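Local coordinates for protein excinuclease ABC, subunit A. (Deinococcus radiodurans, PDB 2VF7) that binds DNA and zinc and hydrolyses ATP as a UvrA-family ABC ATPase, probably taking part in recognising damaged DNA for excision repair, at residues A[166-171]-A[181-186]; A[175-180]-A[202-207]. The protein carries 1 engineered substitution. One frame throughout, in Å; residues are numbered along the deposited sequence.

Contacts 1 and 2 both fall within the UvrA DNA-binding domain, their centres about 12 Å apart, and their segments alternate along the chain: 166-171, 175-180, 181-186, then 202-207. Residues 175-180 run straight into 181-186, so the loop that meets 202-207 in contact 2 continues into the turn that meets helix 165-168 in contact 1. The two also touch directly, Val-169 CB lying 3.4 Å from Ala-180 O and Pro-185 O 3.2 Å from Arg-179 NH1, both as packing. The contact centres lie about 33 and 44 Å from the centre of the chain; both are packing within this DNA-binding region, away from the ADP pockets and zinc sites.

Contact 1 of 2, residues A[166-171]-A[181-186]; sequences DSMVPD and VAAWPQ
Met-168 and Pro-170 pack against Ala-182 and Ala-183 in a small contact of apolar side chains and close backbones, between the end of helix 165-168 and a turn in the loop ahead of helix 187-199, inside the UvrA DNA-binding domain. The summed buried surface is only 195 Å². The closest side-chain approach is CG of Met-168 to CB of Ala-183, 3.6 Å, with the methionine CB a little farther from the same methyl; Ala-183 points its methyl toward the helix end. The Met-168 chain is extended past CG (chi2 170°, chi3 162°), which takes the sulfur and CE on past Ala-183, and it is the root of the side chain that does the touching. A second apolar pair lies beside the first, where CD of the Pro-170 ring comes 4.1 Å from CB of Ala-182.

The backbones draw close as well: the CA atoms of Met-168 and Ala-183 are 5.2 Å apart, and Met-168 O lies 3.3 Å from Ala-182 N. Val-169 is the first residue to leave helical geometry, and Val-181 to Trp-184 form a type I beta turn with Trp-184 N hydrogen-bonded to Val-181 O at 3.2 Å. Within that turn a methyl of Val-181, CG2, sits over one face of the Trp-184 indole, offset toward the rim.

The Met-168 side chain also touches Val-163 and, on helix 258-268, Ala-258. That helix joins the contact further, since Val-262 touches both Met-168 and Ala-183. Trp-184 packs on Leu-197 of helix 187-199 and Ile-219 of helix 213-221, and Val-169 on Leu-220 of the latter.

Contact 2 of 2, residues A[175-180]-A[202-207]; sequences TIRERA and IDVDVP
Arg-177 grips Asp-205 side-on in a two-bond salt bridge that is nearly flat and modelled unusually short on one side. NE lies 2.5 Å from Asp-205 OD1, a length whose exact value is doubtful. The pairing rests rather on guanidinium and carboxylate planes only 6° apart and on NH2 reaching OD2 at 3.0 Å, both oxygens using their syn lone pairs. The arginine gets there with CG anti to its backbone N (chi1 -163°) and a bend at chi3, while CG1 of Val-204 lies over one face of the guanidinium. Arg-177 N also donates to Val-204 O at 2.9 Å, almost straight.

On Val-204's other methyl, CG2 meets CG2 of Ile-176 at 3.8 Å, the side chains crossing near a right angle. Thr-175 CG2 is modelled very tightly against Val-204 O, its exact distance doubtful. A water accepts from Ile-176 N and donates to Asp-203 O and Val-206 O. Asp-203 OD1 takes the amide of Asp-205 in an Asx turn. Leu-197 and Val-198 of helix 187-199 back the apolar side.

With an alanine here instead of Arg-177, the Asp-205 carboxylate would probably lose its two-bond partner and Val-204 CG1 the guanidinium face beside it. The in-plane bonds, with the backbone bond, probably fix the guanidinium's rotation and the 175-180 turn against 202-207.

Contact 1 of 2, residues A[166-171]-A[181-186]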
loop_
_atom_site.group_PDB
_atom_site.type_symbol
_atom_site.label_atom_id
_atom_site.label_comp_id
_atom_site.label_asym_id
_atom_site.label_seq_id
_atom_site.Cartn_x
_atom_site.Cartn_y
_atom_site.Cartn_z
ATOM N N ASP A 166 -13.681 -32.973 27.087
ATOM C CA ASP A 166 -13.180 -34.109 26.323
ATOM C C ASP A 166 -12.405 -33.670 25.079
ATOM O O ASP A 166 -11.364 -34.252 24.766
ATOM C CB ASP A 166 -14.305 -35.072 25.909
ATOM C CG ASP A 166 -15.359 -35.277 27.000
ATOM O OD1 ASP A 166 -15.892 -34.275 27.552
ATOM O OD2 ASP A 166 -15.692 -36.449 27.282
ATOM N N SER A 167 -12.898 -32.655 24.368
ATOM C CA SER A 167 -12.221 -32.187 23.159
ATOM C C SER A 167 -10.878 -31.522 23.480
ATOM O O SER A 167 -9.927 -31.644 22.710
ATOM C CB SER A 167 -13.115 -31.256 22.331
ATOM O OG SER A 167 -13.311 -29.997 22.952
ATOM N N MET A 168 -10.802 -30.870 24.641
ATOM C CA MET A 168 -9.607 -30.122 25.100
ATOM C C MET A 168 -8.633 -30.889 25.973
ATOM O O MET A 168 -7.442 -30.582 25.999
ATOM C CB MET A 168 -10.057 -28.910 25.900
ATOM C CG MET A 168 -10.392 -27.749 25.054
ATOM S SD MET A 168 -11.172 -26.466 26.016
ATOM C CE MET A 168 -10.893 -25.198 24.833
ATOM N N VAL A 169 -9.153 -31.823 26.757
ATOM C CA VAL A 169 -8.314 -32.775 27.503
ATOM C C VAL A 169 -8.660 -34.196 27.092
ATOM O O VAL A 169 -9.565 -34.832 27.665
ATOM C CB VAL A 169 -8.219 -32.496 29.060
ATOM C CG1 VAL A 169 -9.031 -31.279 29.471
ATOM C CG2 VAL A 169 -8.535 -33.707 29.893
ATOM N N PRO A 170 -7.974 -34.679 26.040
ATOM C CA PRO A 170 -8.225 -36.006 25.476
ATOM C C PRO A 170 -7.802 -37.150 26.408
ATOM O O PRO A 170 -8.429 -38.218 26.384
ATOM C CB PRO A 170 -7.390 -36.009 24.197
ATOM C CG PRO A 170 -6.943 -34.579 24.000
ATOM C CD PRO A 170 -6.899 -33.974 25.326
ATOM N N ASP A 171 -6.765 -36.918 27.218
ATOM C CA ASP A 171 -6.290 -37.877 28.230
ATOM C C ASP A 171 -6.252 -37.227 29.612
ATOM O O ASP A 171 -5.351 -36.455 29.884
ATOM C CB ASP A 171 -4.897 -38.398 27.858
ATOM C CG ASP A 171 -4.394 -39.525 28.783
ATOM O OD1 ASP A 171 -5.081 -39.924 29.763
ATOM O OD2 ASP A 171 -3.275 -40.022 28.506
ATOM N N VAL A 181 -3.834 -30.419 29.515
ATOM C CA VAL A 181 -4.656 -29.564 28.652
ATOM C C VAL A 181 -3.943 -29.249 27.320
ATOM O O VAL A 181 -3.232 -28.233 27.159
ATOM C CB VAL A 181 -5.363 -28.386 29.422
ATOM C CG1 VAL A 181 -4.531 -27.886 30.606
ATOM C CG2 VAL A 181 -5.834 -27.284 28.490
ATOM N N ALA A 182 -4.143 -30.174 26.386
ATOM C CA ALA A 182 -3.488 -30.210 25.083
ATOM C C ALA A 182 -3.851 -29.039 24.176
ATOM O O ALA A 182 -3.060 -28.654 23.289
ATOM C CB ALA A 182 -3.790 -31.530 24.386
ATOM N N ALA A 183 -5.037 -28.484 24.402
ATOM C CA ALA A 183 -5.523 -27.317 23.661
ATOM C C ALA A 183 -4.682 -26.046 23.908
ATOM O O ALA A 183 -4.780 -25.054 23.170
ATOM C CB ALA A 183 -6.974 -27.075 24.013
ATOM N N TRP A 184 -3.862 -26.059 24.950
ATOM C CA TRP A 184 -2.924 -24.949 25.149
ATOM C C TRP A 184 -1.755 -25.004 24.139
ATOM O O TRP A 184 -1.447 -26.071 23.603
ATOM C CB TRP A 184 -2.430 -24.909 26.599
ATOM C CG TRP A 184 -3.244 -24.014 27.451
ATOM C CD1 TRP A 184 -4.027 -22.961 27.031
ATOM C CD2 TRP A 184 -3.343 -24.038 28.879
ATOM N NE1 TRP A 184 -4.610 -22.349 28.104
ATOM C CE2 TRP A 184 -4.225 -22.994 29.253
ATOM C CE3 TRP A 184 -2.785 -24.846 29.885
ATOM C CZ2 TRP A 184 -4.559 -22.737 30.588
ATOM C CZ3 TRP A 184 -3.112 -24.587 31.206
ATOM C CH2 TRP A 184 -3.998 -23.546 31.546
ATOM N N PRO A 185 -1.096 -23.861 23.883
ATOM C CA PRO A 185 -0.086 -23.821 22.828
ATOM C C PRO A 185 1.069 -24.777 23.062
ATOM O O PRO A 185 1.341 -25.166 24.197
ATOM C CB PRO A 185 0.420 -22.376 22.873
ATOM C CG PRO A 185 -0.621 -21.617 23.578
ATOM C CD PRO A 185 -1.242 -22.548 24.545
ATOM N N GLN A 186 1.740 -25.156 21.983
ATOM C CA GLN A 186 2.935 -25.979 22.078
ATOM C C GLN A 186 4.058 -25.105 22.591
ATOM O O GLN A 186 3.897 -23.883 22.716
ATOM C CB GLN A 186 3.295 -26.583 20.720
ATOM C CG GLN A 186 2.259 -27.599 20.189
ATOM C CD GLN A 186 2.583 -28.095 18.789
ATOM O OE1 GLN A 186 2.691 -27.309 17.838
ATOM N NE2 GLN A 186 2.724 -29.412 18.649
#

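Contact 2 of 2, residues A[175-180]-A[202-207]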
loop_
_atom_site.group_PDB
_atom_site.type_symbol
_atom_site.label_atom_id
_atom_site.label_comp_id
_atom_site.label_asym_id
_atom_site.label_seq_id
_atom_site.Cartn_x
_atom_site.Cartn_y
_atom_site.Cartn_z
ATOM N N THR A 175 -1.045 -35.124 34.014
ATOM C CA THR A 175 -0.853 -34.047 34.955
ATOM C C THR A 175 -0.856 -32.733 34.152
ATOM O O THR A 175 -0.576 -32.741 32.948
ATOM C CB THR A 175 0.511 -34.298 35.653
ATOM O OG1 THR A 175 0.339 -34.520 37.062
ATOM C CG2 THR A 175 1.513 -33.198 35.401
ATOM N N ILE A 176 -1.184 -31.601 34.788
ATOM C CA ILE A 176 -1.098 -30.308 34.091
ATOM C C ILE A 176 0.342 -30.062 33.539
ATOM O O ILE A 176 0.501 -29.660 32.387
ATOM C CB ILE A 176 -1.695 -29.114 34.924
ATOM C CG1 ILE A 176 -3.208 -29.263 35.124
ATOM C CG2 ILE A 176 -1.433 -27.782 34.237
ATOM C CD1 ILE A 176 -3.824 -28.255 36.189
ATOM N N ARG A 177 1.377 -30.345 34.331
ATOM C CA ARG A 177 2.789 -30.306 33.846
ATOM C C ARG A 177 3.080 -31.308 32.684
ATOM O O ARG A 177 4.007 -31.096 31.875
ATOM C CB ARG A 177 3.767 -30.531 35.023
ATOM C CG ARG A 177 5.219 -30.120 34.741
ATOM C CD ARG A 177 6.189 -30.346 35.918
ATOM N NE ARG A 177 5.730 -29.792 37.197
ATOM C CZ ARG A 177 6.031 -28.585 37.656
ATOM N NH1 ARG A 177 6.806 -27.762 36.952
ATOM N NH2 ARG A 177 5.553 -28.185 38.822
ATOM N N GLU A 178 2.292 -32.389 32.597
ATOM C CA GLU A 178 2.401 -33.366 31.514
ATOM C C GLU A 178 1.564 -32.936 30.302
ATOM O O GLU A 178 1.243 -33.733 29.442
ATOM C CB GLU A 178 1.970 -34.756 32.006
ATOM C CG GLU A 178 3.008 -35.480 32.882
ATOM C CD GLU A 178 2.437 -36.656 33.678
ATOM O OE1 GLU A 178 3.194 -37.244 34.493
ATOM O OE2 GLU A 178 1.242 -37.012 33.507
ATOM N N ARG A 179 1.231 -31.647 30.240
ATOM C CA ARG A 179 0.390 -31.073 29.164
ATOM C C ARG A 179 -0.987 -31.726 29.022
ATOM O O ARG A 179 -1.473 -31.943 27.907
ATOM C CB ARG A 179 1.149 -31.067 27.844
ATOM C CG ARG A 179 2.472 -30.338 27.955
ATOM C CD ARG A 179 2.980 -29.862 26.624
ATOM N NE ARG A 179 4.111 -28.963 26.790
ATOM C CZ ARG A 179 4.102 -27.643 26.579
ATOM N NH1 ARG A 179 3.008 -27.006 26.168
ATOM N NH2 ARG A 179 5.217 -26.955 26.777
ATOM N N ALA A 180 -1.611 -32.025 30.161
ATOM C CA ALA A 180 -2.963 -32.596 30.188
ATOM C C ALA A 180 -3.956 -31.746 29.420
ATOM O O ALA A 180 -4.820 -32.290 28.720
ATOM C CB ALA A 180 -3.452 -32.823 31.601
ATOM N N ILE A 202 -2.600 -23.754 42.340
ATOM C CA ILE A 202 -3.247 -24.950 41.798
ATOM C C ILE A 202 -2.180 -26.014 41.599
ATOM O O ILE A 202 -1.039 -25.684 41.291
ATOM C CB ILE A 202 -3.999 -24.620 40.473
ATOM C CG1 ILE A 202 -5.238 -23.773 40.799
ATOM C CG2 ILE A 202 -4.369 -25.915 39.678
ATOM C CD1 ILE A 202 -5.736 -22.934 39.662
ATOM N N ASP A 203 -2.571 -27.281 41.779
ATOM C CA ASP A 203 -1.686 -28.437 41.703
ATOM C C ASP A 203 -1.505 -28.961 40.262
ATOM O O ASP A 203 -2.401 -29.507 39.607
ATOM C CB ASP A 203 -2.202 -29.551 42.634
ATOM C CG ASP A 203 -1.151 -30.611 42.956
ATOM O OD1 ASP A 203 -0.064 -30.650 42.335
ATOM O OD2 ASP A 203 -1.432 -31.424 43.863
ATOM N N VAL A 204 -0.280 -28.795 39.810
ATOM C CA VAL A 204 0.115 -28.990 38.450
ATOM C C VAL A 204 0.723 -30.418 38.254
ATOM O O VAL A 204 0.888 -30.890 37.128
ATOM C CB VAL A 204 1.042 -27.773 38.130
ATOM C CG1 VAL A 204 2.364 -28.149 37.453
ATOM C CG2 VAL A 204 0.244 -26.649 37.438
ATOM N N ASP A 205 0.987 -31.103 39.371
ATOM C CA ASP A 205 1.648 -32.417 39.383
ATOM C C ASP A 205 0.735 -33.528 39.932
ATOM O O ASP A 205 1.205 -34.486 40.538
ATOM C CB ASP A 205 2.955 -32.356 40.189
ATOM C CG ASP A 205 3.896 -31.284 39.689
ATOM O OD1 ASP A 205 4.430 -31.437 38.575
ATOM O OD2 ASP A 205 4.099 -30.282 40.412
ATOM N N VAL A 206 -0.564 -33.391 39.672
ATOM C CA VAL A 206 -1.607 -34.343 40.102
ATOM C C VAL A 206 -2.502 -34.636 38.897
ATOM O O VAL A 206 -2.795 -33.728 38.129
ATOM C CB VAL A 206 -2.401 -33.709 41.268
ATOM C CG1 VAL A 206 -3.909 -33.659 40.999
ATOM C CG2 VAL A 206 -2.052 -34.389 42.592
ATOM N N PRO A 207 -2.937 -35.896 38.704
ATOM C CA PRO A 207 -3.694 -36.132 37.461
ATOM C C PRO A 207 -4.969 -35.270 37.346
ATOM O O PRO A 207 -5.629 -34.968 38.361
ATOM C CB PRO A 207 -4.040 -37.626 37.538
ATOM C CG PRO A 207 -3.067 -38.186 38.540
ATOM C CD PRO A 207 -2.825 -37.130 39.518
HETATM O O HOH W 1 -2.585 -31.160 37.516
#